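Local atomic coordinates of tRNA (guanine(9)-N1)-methyltransferase (Schizosaccharomyces pombe, PDB entry 4JWH), a protein that catalyses the S-adenosyl-L-methionine-dependent N1-methylation of guanosine 9 in cytoplasmic tRNA, forming N1-methylguanosine. Residues S103-L108 against D206-I211; V142-T147 against K169-T174. One frame throughout, in Å; residues are numbered along the deposited sequence.

Interactions 1 and 2 are two strand pairs of one parallel sheet, and their centres lie about 10 Å apart. Strands 105-109 and 143-147 are neighbours; across this part of the sheet the order is 171-173, 143-147, 105-109, 208-212. The two contacts are joined by backbone: Leu108 N lies 2.7 Å from Phe145 O, and Leu108 O lies 2.9 Å from Thr147 N, both probable hydrogen bonds. Along the chain, interaction 2 is nested inside the loop closed by interaction 1. Only interaction 1 reaches the cofactor product, through Ile211. In interaction 2 the side chain of Thr147 stays about 12 Å from the bound S-adenosyl-L-homocysteine.

Interaction 1: residues S103-L108 against D206-I211; sequences SIRIVL and DKIYII. With SAH (S-adenosyl-L-homocysteine), chain C.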
ATOM      1  N   SER A 103      -2.379  15.317  -0.232  1.00 23.08           N
ATOM      2  CA  SER A 103      -3.797  14.982  -0.306  1.00 22.17           C
ATOM      3  C   SER A 103      -4.033  13.521  -0.795  1.00 21.53           C
ATOM      4  O   SER A 103      -5.155  13.021  -0.761  1.00 20.16           O
ATOM      5  CB  SER A 103      -4.517  15.996  -1.191  1.00 22.79           C
ATOM      6  OG  SER A 103      -3.895  16.021  -2.452  1.00 24.98           O
ATOM      7  N   ILE A 104      -2.982  12.825  -1.231  1.00 20.33           N
ATOM      8  CA  ILE A 104      -3.157  11.433  -1.701  1.00 20.49           C
ATOM      9  C   ILE A 104      -3.774  10.516  -0.644  1.00 20.34           C
ATOM     10  O   ILE A 104      -3.475  10.650   0.550  1.00 19.88           O
ATOM     11  CB  ILE A 104      -1.834  10.860  -2.270  1.00 20.85           C
ATOM     12  CG1 ILE A 104      -1.490  11.618  -3.553  1.00 22.52           C
ATOM     13  CG2 ILE A 104      -1.934   9.345  -2.577  1.00 18.72           C
ATOM     14  CD1 ILE A 104      -0.001  11.559  -3.985  1.00 19.07           C
ATOM     15  N   ARG A 105      -4.678   9.630  -1.086  1.00 19.81           N
ATOM     16  CA  ARG A 105      -5.147   8.507  -0.283  1.00 19.92           C
ATOM     17  C   ARG A 105      -4.384   7.276  -0.742  1.00 19.75           C
ATOM     18  O   ARG A 105      -4.251   7.058  -1.941  1.00 20.06           O
ATOM     19  CB  ARG A 105      -6.646   8.245  -0.465  1.00 18.78           C
ATOM     20  CG  ARG A 105      -7.561   9.121   0.410  1.00 23.36           C
ATOM     21  CD  ARG A 105      -7.324  10.609   0.203  1.00 22.51           C
ATOM     22  NE  ARG A 105      -7.446  11.041  -1.192  1.00 25.73           N
ATOM     23  CZ  ARG A 105      -8.598  11.316  -1.809  1.00 26.91           C
ATOM     24  NH1 ARG A 105      -9.764  11.151  -1.173  1.00 26.68           N
ATOM     25  NH2 ARG A 105      -8.577  11.736  -3.070  1.00 23.69           N
ATOM     26  N   ILE A 106      -3.878   6.493   0.201  1.00 19.37           N
ATOM     27  CA  ILE A 106      -3.355   5.153  -0.130  1.00 19.99           C
ATOM     28  C   ILE A 106      -4.191   4.111   0.581  1.00 18.85           C
ATOM     29  O   ILE A 106      -4.396   4.194   1.773  1.00 20.02           O
ATOM     30  CB  ILE A 106      -1.834   4.985   0.180  1.00 19.98           C
ATOM     31  CG1 ILE A 106      -1.000   5.961  -0.686  1.00 19.87           C
ATOM     32  CG2 ILE A 106      -1.404   3.481   0.024  1.00 19.60           C
ATOM     33  CD1 ILE A 106       0.548   5.826  -0.563  1.00 20.28           C
ATOM     34  N   VAL A 107      -4.674   3.130  -0.165  1.00 18.83           N
ATOM     35  CA  VAL A 107      -5.568   2.103   0.375  1.00 18.76           C
ATOM     36  C   VAL A 107      -4.864   0.751   0.498  1.00 19.11           C
ATOM     37  O   VAL A 107      -4.363   0.201  -0.508  1.00 18.99           O
ATOM     38  CB  VAL A 107      -6.794   1.900  -0.545  1.00 19.63           C
ATOM     39  CG1 VAL A 107      -7.656   0.770  -0.071  1.00 20.62           C
ATOM     40  CG2 VAL A 107      -7.603   3.206  -0.713  1.00 19.69           C
ATOM     41  N   LEU A 108      -4.874   0.187   1.707  1.00 17.92           N
ATOM     42  CA  LEU A 108      -4.563  -1.224   1.850  1.00 18.55           C
ATOM     43  C   LEU A 108      -5.857  -2.031   1.677  1.00 19.59           C
ATOM     44  O   LEU A 108      -6.803  -1.925   2.501  1.00 19.04           O
ATOM     45  CB  LEU A 108      -3.856  -1.506   3.179  1.00 19.02           C
ATOM     46  CG  LEU A 108      -2.704  -0.555   3.542  1.00 19.26           C
ATOM     47  CD1 LEU A 108      -2.061  -0.900   4.875  1.00 20.89           C
ATOM     48  CD2 LEU A 108      -1.648  -0.423   2.409  1.00 18.48           C
ATOM     49  N   ASP A 206      -4.406  13.997  -6.887  1.00 23.45           N
ATOM     50  CA  ASP A 206      -5.863  13.801  -6.801  1.00 23.78           C
ATOM     51  C   ASP A 206      -6.262  12.315  -6.911  1.00 23.29           C
ATOM     52  O   ASP A 206      -7.464  11.976  -6.882  1.00 21.90           O
ATOM     53  CB  ASP A 206      -6.657  14.750  -7.753  1.00 24.45           C
ATOM     54  CG  ASP A 206      -6.411  14.448  -9.225  1.00 28.28           C
ATOM     55  OD1 ASP A 206      -7.309  14.689 -10.070  1.00 31.10           O
ATOM     56  OD2 ASP A 206      -5.311  13.936  -9.545  1.00 30.81           O
ATOM     57  N   LYS A 207      -5.256  11.428  -6.938  1.00 21.26           N
ATOM     58  CA  LYS A 207      -5.531  10.002  -7.112  1.00 21.03           C
ATOM     59  C   LYS A 207      -5.461   9.162  -5.823  1.00 20.67           C
ATOM     60  O   LYS A 207      -4.999   9.606  -4.758  1.00 20.18           O
ATOM     61  CB  LYS A 207      -4.621   9.410  -8.210  1.00 20.19           C
ATOM     62  CG  LYS A 207      -4.804  10.096  -9.600  1.00 24.38           C
ATOM     63  CD  LYS A 207      -6.098   9.677 -10.263  1.00 28.52           C
ATOM     64  CE  LYS A 207      -6.301  10.357 -11.592  1.00 32.72           C
ATOM     65  NZ  LYS A 207      -5.155  10.116 -12.517  1.00 33.96           N
ATOM     66  N   ILE A 208      -5.925   7.925  -5.938  1.00 20.17           N
ATOM     67  CA  ILE A 208      -6.074   7.085  -4.792  1.00 20.04           C
ATOM     68  C   ILE A 208      -5.426   5.793  -5.205  1.00 20.13           C
ATOM     69  O   ILE A 208      -5.869   5.173  -6.161  1.00 21.65           O
ATOM     70  CB  ILE A 208      -7.565   6.912  -4.426  1.00 19.66           C
ATOM     71  CG1 ILE A 208      -8.186   8.281  -4.082  1.00 20.61           C
ATOM     72  CG2 ILE A 208      -7.710   5.922  -3.290  1.00 19.68           C
ATOM     73  CD1 ILE A 208      -9.704   8.250  -3.981  1.00 22.43           C
ATOM     74  N   TYR A 209      -4.348   5.418  -4.523  1.00 19.03           N
ATOM     75  CA  TYR A 209      -3.523   4.261  -4.954  1.00 17.50           C
ATOM     76  C   TYR A 209      -3.814   3.098  -4.063  1.00 16.79           C
ATOM     77  O   TYR A 209      -3.829   3.263  -2.869  1.00 16.79           O
ATOM     78  CB  TYR A 209      -2.016   4.624  -4.939  1.00 16.27           C
ATOM     79  CG  TYR A 209      -1.783   5.682  -5.980  1.00 18.82           C
ATOM     80  CD1 TYR A 209      -1.716   5.336  -7.330  1.00 18.78           C
ATOM     81  CD2 TYR A 209      -1.743   7.035  -5.630  1.00 18.93           C
ATOM     82  CE1 TYR A 209      -1.545   6.321  -8.319  1.00 23.57           C
ATOM     83  CE2 TYR A 209      -1.592   8.021  -6.604  1.00 19.51           C
ATOM     84  CZ  TYR A 209      -1.503   7.648  -7.945  1.00 21.69           C
ATOM     85  OH  TYR A 209      -1.344   8.596  -8.920  1.00 23.02           O
ATOM     86  N   ILE A 210      -4.074   1.930  -4.643  1.00 15.48           N
ATOM     87  CA  ILE A 210      -4.417   0.746  -3.853  1.00 15.68           C
ATOM     88  C   ILE A 210      -3.250  -0.232  -3.828  1.00 16.52           C
ATOM     89  O   ILE A 210      -2.679  -0.534  -4.866  1.00 18.22           O
ATOM     90  CB  ILE A 210      -5.658   0.021  -4.404  1.00 15.36           C
ATOM     91  CG1 ILE A 210      -6.848   1.000  -4.537  1.00 13.83           C
ATOM     92  CG2 ILE A 210      -6.075  -1.155  -3.489  1.00 13.21           C
ATOM     93  CD1 ILE A 210      -7.875   0.531  -5.575  1.00 12.27           C
ATOM     94  N   ILE A 211      -2.924  -0.729  -2.637  1.00 17.42           N
ATOM     95  CA  ILE A 211      -1.985  -1.854  -2.454  1.00 16.92           C
ATOM     96  C   ILE A 211      -2.779  -3.079  -1.994  1.00 18.03           C
ATOM     97  O   ILE A 211      -3.586  -2.981  -1.048  1.00 17.56           O
ATOM     98  CB  ILE A 211      -0.887  -1.515  -1.414  1.00 17.26           C
ATOM     99  CG1 ILE A 211      -0.194  -0.183  -1.788  1.00 15.83           C
ATOM    100  CG2 ILE A 211       0.111  -2.686  -1.283  1.00 17.07           C
ATOM    101  CD1 ILE A 211       0.712   0.404  -0.712  1.00 13.14           C
TER
HETATM  102  N   SAH C 401       0.017 -12.121  -6.124  1.00 20.00           N
HETATM  103  CA  SAH C 401      -0.318 -10.944  -5.338  1.00 20.00           C
HETATM  104  CB  SAH C 401       0.915 -10.659  -4.439  1.00 20.00           C
HETATM  105  CG  SAH C 401       1.189  -9.217  -4.336  1.00 20.00           C
HETATM  106  SD  SAH C 401       2.389  -8.473  -3.301  1.00 20.00           S
HETATM  107  C   SAH C 401      -0.894  -9.908  -6.294  1.00 20.00           C
HETATM  108  O   SAH C 401      -0.792  -8.721  -6.207  1.00 20.00           O
HETATM  109  OXT SAH C 401      -1.577 -10.277  -7.203  1.00 20.00           O
HETATM  110  C5' SAH C 401       1.410  -7.327  -2.417  1.00 20.00           C
HETATM  111  C4' SAH C 401       1.043  -6.015  -3.101  1.00 20.00           C
HETATM  112  O4' SAH C 401       2.143  -5.185  -3.315  1.00 20.00           O
HETATM  113  C3' SAH C 401       0.335  -6.105  -4.459  1.00 20.00           C
HETATM  114  O3' SAH C 401      -1.032  -6.371  -4.340  1.00 20.00           O
HETATM  115  C2' SAH C 401       0.624  -4.791  -5.095  1.00 20.00           C
HETATM  116  O2' SAH C 401      -0.341  -3.884  -4.670  1.00 20.00           O
HETATM  117  C1' SAH C 401       1.980  -4.487  -4.515  1.00 20.00           C
HETATM  118  N9  SAH C 401       3.087  -4.733  -5.455  1.00 20.00           N
HETATM  119  C8  SAH C 401       4.062  -5.583  -5.296  1.00 20.00           C
HETATM  120  N7  SAH C 401       4.939  -5.526  -6.264  1.00 20.00           N
HETATM  121  C5  SAH C 401       4.543  -4.582  -7.061  1.00 20.00           C
HETATM  122  C6  SAH C 401       5.008  -3.977  -8.310  1.00 20.00           C
HETATM  123  N6  SAH C 401       6.101  -4.404  -8.886  1.00 20.00           N
HETATM  124  N1  SAH C 401       4.295  -3.007  -8.829  1.00 20.00           N
HETATM  125  C2  SAH C 401       3.190  -2.571  -8.250  1.00 20.00           C
HETATM  126  N3  SAH C 401       2.702  -3.071  -7.144  1.00 20.00           N
HETATM  127  C4  SAH C 401       3.321  -4.056  -6.506  1.00 20.00           C
HETATM  128  O   HOH W   1      -6.116  11.868  -3.733  1.00 23.35           O
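Val107 and Ile208 meet through their methyl groups, CG2 of each, 3.7 Å apart. On the same face Val107 CB also packs against Ile210 CG1. The other face carries Ile106, Leu108, Tyr209 and Ile211. There Ile211 CD1 lies 3.8 Å from Ile106 CG2 and also touches Leu108 CD2. With Ile104 CG1 turned away from its own carbonyl carbon (chi1 -67°), CG2 meets the edge of the Tyr209 ring at CD2. The Tyr209 hydroxyl is hydrogen-bonded to the backbone N of Asp204. Helix 254-267 covers Ile104, Ile106 and Ile211.

Three backbone bonds join the parallel strands. Tyr209 N gives to Arg105 O, Val107 N to Tyr209 O at 2.8 Å, and Ile211 N to Val107 O at 2.7 Å.

At the polar edge the Arg105 chain bends at chi2 and chi3 (56° and 55°). This folds one face of its guanidinium over Ile208, with Arg105 NH2 3.6 Å from Ile208 CG1. Water 1, at the guanidinium edge, accepts from Arg105 NH2 at 2.6 Å and is hydrogen-bonded to Lys207 O. With an alanine here the guanidinium is gone, which would probably leave the water less firmly placed and one side of Ile208 uncovered.

Ile211 CA approaches SAH O2' at 3.4 Å. The pair belongs to the parallel sheet of the SPOUT methyltransferase fold, and its C-terminal end borders the cofactor pocket.

Interaction 2: residues V142-T147 against K169-T174; sequences VELFAT and KRYNPT
Asn172 and Glu143 are joined by a nearly straight side-chain hydrogen bond. Asn172 ND2 gives to Glu143 OE1 at 3.0 Å (177° at the hydrogen), meeting the carboxylate on its anti side. The same ND2 gives to Leu144 O at 2.8 Å, from above the carbonyl plane. Both acceptors lie near the amide plane, and both bonds limit its rotation. Leu144 O is gripped a second time by Asn172 N. Other backbone bonds run from Leu144 N to Arg170 O, from Ala146 N to Asn172 O and from Thr174 N to Ala146 O.

The ionic contact is looser. Glu143 OE2 sits over one face of the Arg170 guanidinium, 3.6 Å from Arg170 NE, with no N-H aimed at it. Arg170 NH1 makes a weak hydrogen bond to Ser102 O.

In a CH-pi contact, Asn172 CB lies over the centre of the Phe145 ring, 3.7 Å from the centroid. The amide stacks on the ring, the planes 19° apart. Chi1 of -43° turns the Asn172 amide carbon away from its carbonyl carbon, placing the amide over the ring with ND2 at the carboxylate. Phe182 packs edge-to-face with Phe145.

Among apolar contacts, Leu144 CD2 lies 4.2 Å from Tyr171 CD2, at the ring edge, and the Thr147 and Thr174 CG2 methyls lie side by side.

Strands 143-147 and 171-173, linked by helix 151-161, form a beta-alpha-beta unit, with 171-173 outermost in the sheet.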
ATOM      1  N   VAL A 142       0.343  10.760   3.906  1.00 21.81           N
ATOM      2  CA  VAL A 142      -0.900  10.655   3.184  1.00 22.06           C
ATOM      3  C   VAL A 142      -1.990  10.230   4.135  1.00 21.78           C
ATOM      4  O   VAL A 142      -1.711   9.974   5.320  1.00 21.57           O
ATOM      5  CB  VAL A 142      -0.776   9.602   2.041  1.00 21.12           C
ATOM      6  CG1 VAL A 142       0.290  10.042   1.076  1.00 22.48           C
ATOM      7  CG2 VAL A 142      -0.449   8.215   2.597  1.00 22.39           C
ATOM      8  N   GLU A 143      -3.216  10.100   3.623  1.00 21.46           N
ATOM      9  CA  GLU A 143      -4.259   9.407   4.373  1.00 22.26           C
ATOM     10  C   GLU A 143      -4.237   7.924   4.010  1.00 22.24           C
ATOM     11  O   GLU A 143      -4.471   7.537   2.839  1.00 21.64           O
ATOM     12  CB  GLU A 143      -5.663  10.032   4.148  1.00 23.03           C
ATOM     13  CG  GLU A 143      -5.911  11.369   4.912  1.00 25.86           C
ATOM     14  CD  GLU A 143      -6.002  11.288   6.449  1.00 31.19           C
ATOM     15  OE1 GLU A 143      -6.163  10.210   7.069  1.00 31.63           O
ATOM     16  OE2 GLU A 143      -5.935  12.362   7.072  1.00 35.05           O
ATOM     17  N   LEU A 144      -3.917   7.119   5.019  1.00 21.72           N
ATOM     18  CA  LEU A 144      -3.891   5.670   4.926  1.00 22.56           C
ATOM     19  C   LEU A 144      -5.245   5.034   5.236  1.00 22.54           C
ATOM     20  O   LEU A 144      -5.826   5.286   6.284  1.00 23.80           O
ATOM     21  CB  LEU A 144      -2.797   5.102   5.857  1.00 22.26           C
ATOM     22  CG  LEU A 144      -2.461   3.600   5.795  1.00 23.11           C
ATOM     23  CD1 LEU A 144      -2.102   3.227   4.368  1.00 18.46           C
ATOM     24  CD2 LEU A 144      -1.297   3.214   6.794  1.00 21.09           C
ATOM     25  N   PHE A 145      -5.751   4.215   4.316  1.00 21.79           N
ATOM     26  CA  PHE A 145      -7.002   3.504   4.521  1.00 22.24           C
ATOM     27  C   PHE A 145      -6.683   2.038   4.552  1.00 23.14           C
ATOM     28  O   PHE A 145      -5.748   1.573   3.846  1.00 23.93           O
ATOM     29  CB  PHE A 145      -8.031   3.775   3.407  1.00 22.12           C
ATOM     30  CG  PHE A 145      -8.739   5.117   3.532  1.00 22.45           C
ATOM     31  CD1 PHE A 145     -10.116   5.185   3.821  1.00 22.05           C
ATOM     32  CD2 PHE A 145      -8.032   6.295   3.352  1.00 20.81           C
ATOM     33  CE1 PHE A 145     -10.770   6.415   3.927  1.00 21.41           C
ATOM     34  CE2 PHE A 145      -8.669   7.529   3.458  1.00 21.84           C
ATOM     35  CZ  PHE A 145     -10.053   7.586   3.772  1.00 22.68           C
ATOM     36  N   ALA A 146      -7.431   1.315   5.381  1.00 22.00           N
ATOM     37  CA  ALA A 146      -7.418  -0.155   5.355  1.00 21.08           C
ATOM     38  C   ALA A 146      -8.864  -0.649   5.121  1.00 21.24           C
ATOM     39  O   ALA A 146      -9.714  -0.618   6.042  1.00 21.09           O
ATOM     40  CB  ALA A 146      -6.868  -0.693   6.637  1.00 19.20           C
ATOM     41  N   THR A 147      -9.148  -1.094   3.899  1.00 20.80           N
ATOM     42  CA  THR A 147     -10.529  -1.425   3.514  1.00 21.53           C
ATOM     43  C   THR A 147     -10.801  -2.935   3.551  1.00 21.40           C
ATOM     44  O   THR A 147      -9.868  -3.740   3.456  1.00 22.00           O
ATOM     45  CB  THR A 147     -10.913  -0.796   2.122  1.00 22.18           C
ATOM     46  OG1 THR A 147     -10.016  -1.270   1.104  1.00 21.19           O
ATOM     47  CG2 THR A 147     -10.856   0.745   2.174  1.00 19.50           C
ATOM     48  N   LYS A 169      -2.634   7.672  13.908  1.00 31.39           N
ATOM     49  CA  LYS A 169      -3.090   8.895  13.231  1.00 31.85           C
ATOM     50  C   LYS A 169      -3.050   8.762  11.683  1.00 31.62           C
ATOM     51  O   LYS A 169      -2.324   7.916  11.163  1.00 31.08           O
ATOM     52  CB  LYS A 169      -2.204  10.071  13.648  1.00 32.47           C
ATOM     53  CG  LYS A 169      -2.193  10.327  15.168  1.00 37.08           C
ATOM     54  CD  LYS A 169      -1.384  11.575  15.516  1.00 40.38           C
ATOM     55  CE  LYS A 169      -1.467  11.875  16.992  1.00 43.02           C
ATOM     56  NZ  LYS A 169      -0.676  13.101  17.274  1.00 46.07           N
ATOM     57  N   ARG A 170      -3.814   9.601  10.973  1.00 31.04           N
ATOM     58  CA  ARG A 170      -3.910   9.566   9.502  1.00 30.77           C
ATOM     59  C   ARG A 170      -4.172   8.136   9.014  1.00 29.15           C
ATOM     60  O   ARG A 170      -3.621   7.686   8.006  1.00 29.03           O
ATOM     61  CB  ARG A 170      -2.643  10.151   8.832  1.00 31.08           C
ATOM     62  CG  ARG A 170      -2.534  11.672   8.868  1.00 34.91           C
ATOM     63  CD  ARG A 170      -1.920  12.247   7.568  1.00 36.86           C
ATOM     64  NE  ARG A 170      -2.543  13.528   7.234  1.00 42.85           N
ATOM     65  CZ  ARG A 170      -2.788  13.987   6.003  1.00 41.52           C
ATOM     66  NH1 ARG A 170      -2.448  13.301   4.909  1.00 37.72           N
ATOM     67  NH2 ARG A 170      -3.374  15.173   5.870  1.00 44.82           N
ATOM     68  N   TYR A 171      -5.020   7.435   9.752  1.00 27.34           N
ATOM     69  CA  TYR A 171      -5.274   6.030   9.537  1.00 26.69           C
ATOM     70  C   TYR A 171      -6.777   5.776   9.596  1.00 26.10           C
ATOM     71  O   TYR A 171      -7.460   6.187  10.531  1.00 25.97           O
ATOM     72  CB  TYR A 171      -4.515   5.202  10.571  1.00 26.09           C
ATOM     73  CG  TYR A 171      -4.859   3.735  10.615  1.00 28.16           C
ATOM     74  CD1 TYR A 171      -5.589   3.203  11.684  1.00 26.83           C
ATOM     75  CD2 TYR A 171      -4.399   2.860   9.622  1.00 28.10           C
ATOM     76  CE1 TYR A 171      -5.892   1.843  11.737  1.00 30.63           C
ATOM     77  CE2 TYR A 171      -4.699   1.513   9.659  1.00 28.89           C
ATOM     78  CZ  TYR A 171      -5.449   0.999  10.713  1.00 28.88           C
ATOM     79  OH  TYR A 171      -5.749  -0.350  10.737  1.00 28.55           O
ATOM     80  N   ASN A 172      -7.289   5.122   8.578  1.00 25.07           N
ATOM     81  CA  ASN A 172      -8.719   4.958   8.431  1.00 25.63           C
ATOM     82  C   ASN A 172      -9.111   3.508   8.118  1.00 25.38           C
ATOM     83  O   ASN A 172      -9.232   3.146   6.937  1.00 24.63           O
ATOM     84  CB  ASN A 172      -9.230   5.913   7.340  1.00 25.68           C
ATOM     85  CG  ASN A 172      -8.619   7.308   7.432  1.00 27.72           C
ATOM     86  OD1 ASN A 172      -9.237   8.221   7.964  1.00 33.73           O
ATOM     87  ND2 ASN A 172      -7.388   7.475   6.921  1.00 29.89           N
ATOM     88  N   PRO A 173      -9.294   2.668   9.161  1.00 25.43           N
ATOM     89  CA  PRO A 173      -9.786   1.328   8.870  1.00 25.94           C
ATOM     90  C   PRO A 173     -11.303   1.322   8.634  1.00 26.41           C
ATOM     91  O   PRO A 173     -12.026   2.176   9.172  1.00 26.08           O
ATOM     92  CB  PRO A 173      -9.410   0.529  10.121  1.00 26.32           C
ATOM     93  CG  PRO A 173      -9.430   1.566  11.235  1.00 26.97           C
ATOM     94  CD  PRO A 173      -8.981   2.853  10.597  1.00 25.41           C
ATOM     95  N   THR A 174     -11.771   0.394   7.805  1.00 26.47           N
ATOM     96  CA  THR A 174     -13.200   0.288   7.524  1.00 26.75           C
ATOM     97  C   THR A 174     -13.538  -1.080   6.984  1.00 26.06           C
ATOM     98  O   THR A 174     -12.727  -1.703   6.288  1.00 26.12           O
ATOM     99  CB  THR A 174     -13.716   1.439   6.595  1.00 27.11           C
ATOM    100  OG1 THR A 174     -15.137   1.354   6.494  1.00 26.87           O
ATOM    101  CG2 THR A 174     -13.102   1.371   5.170  1.00 27.55           C
TER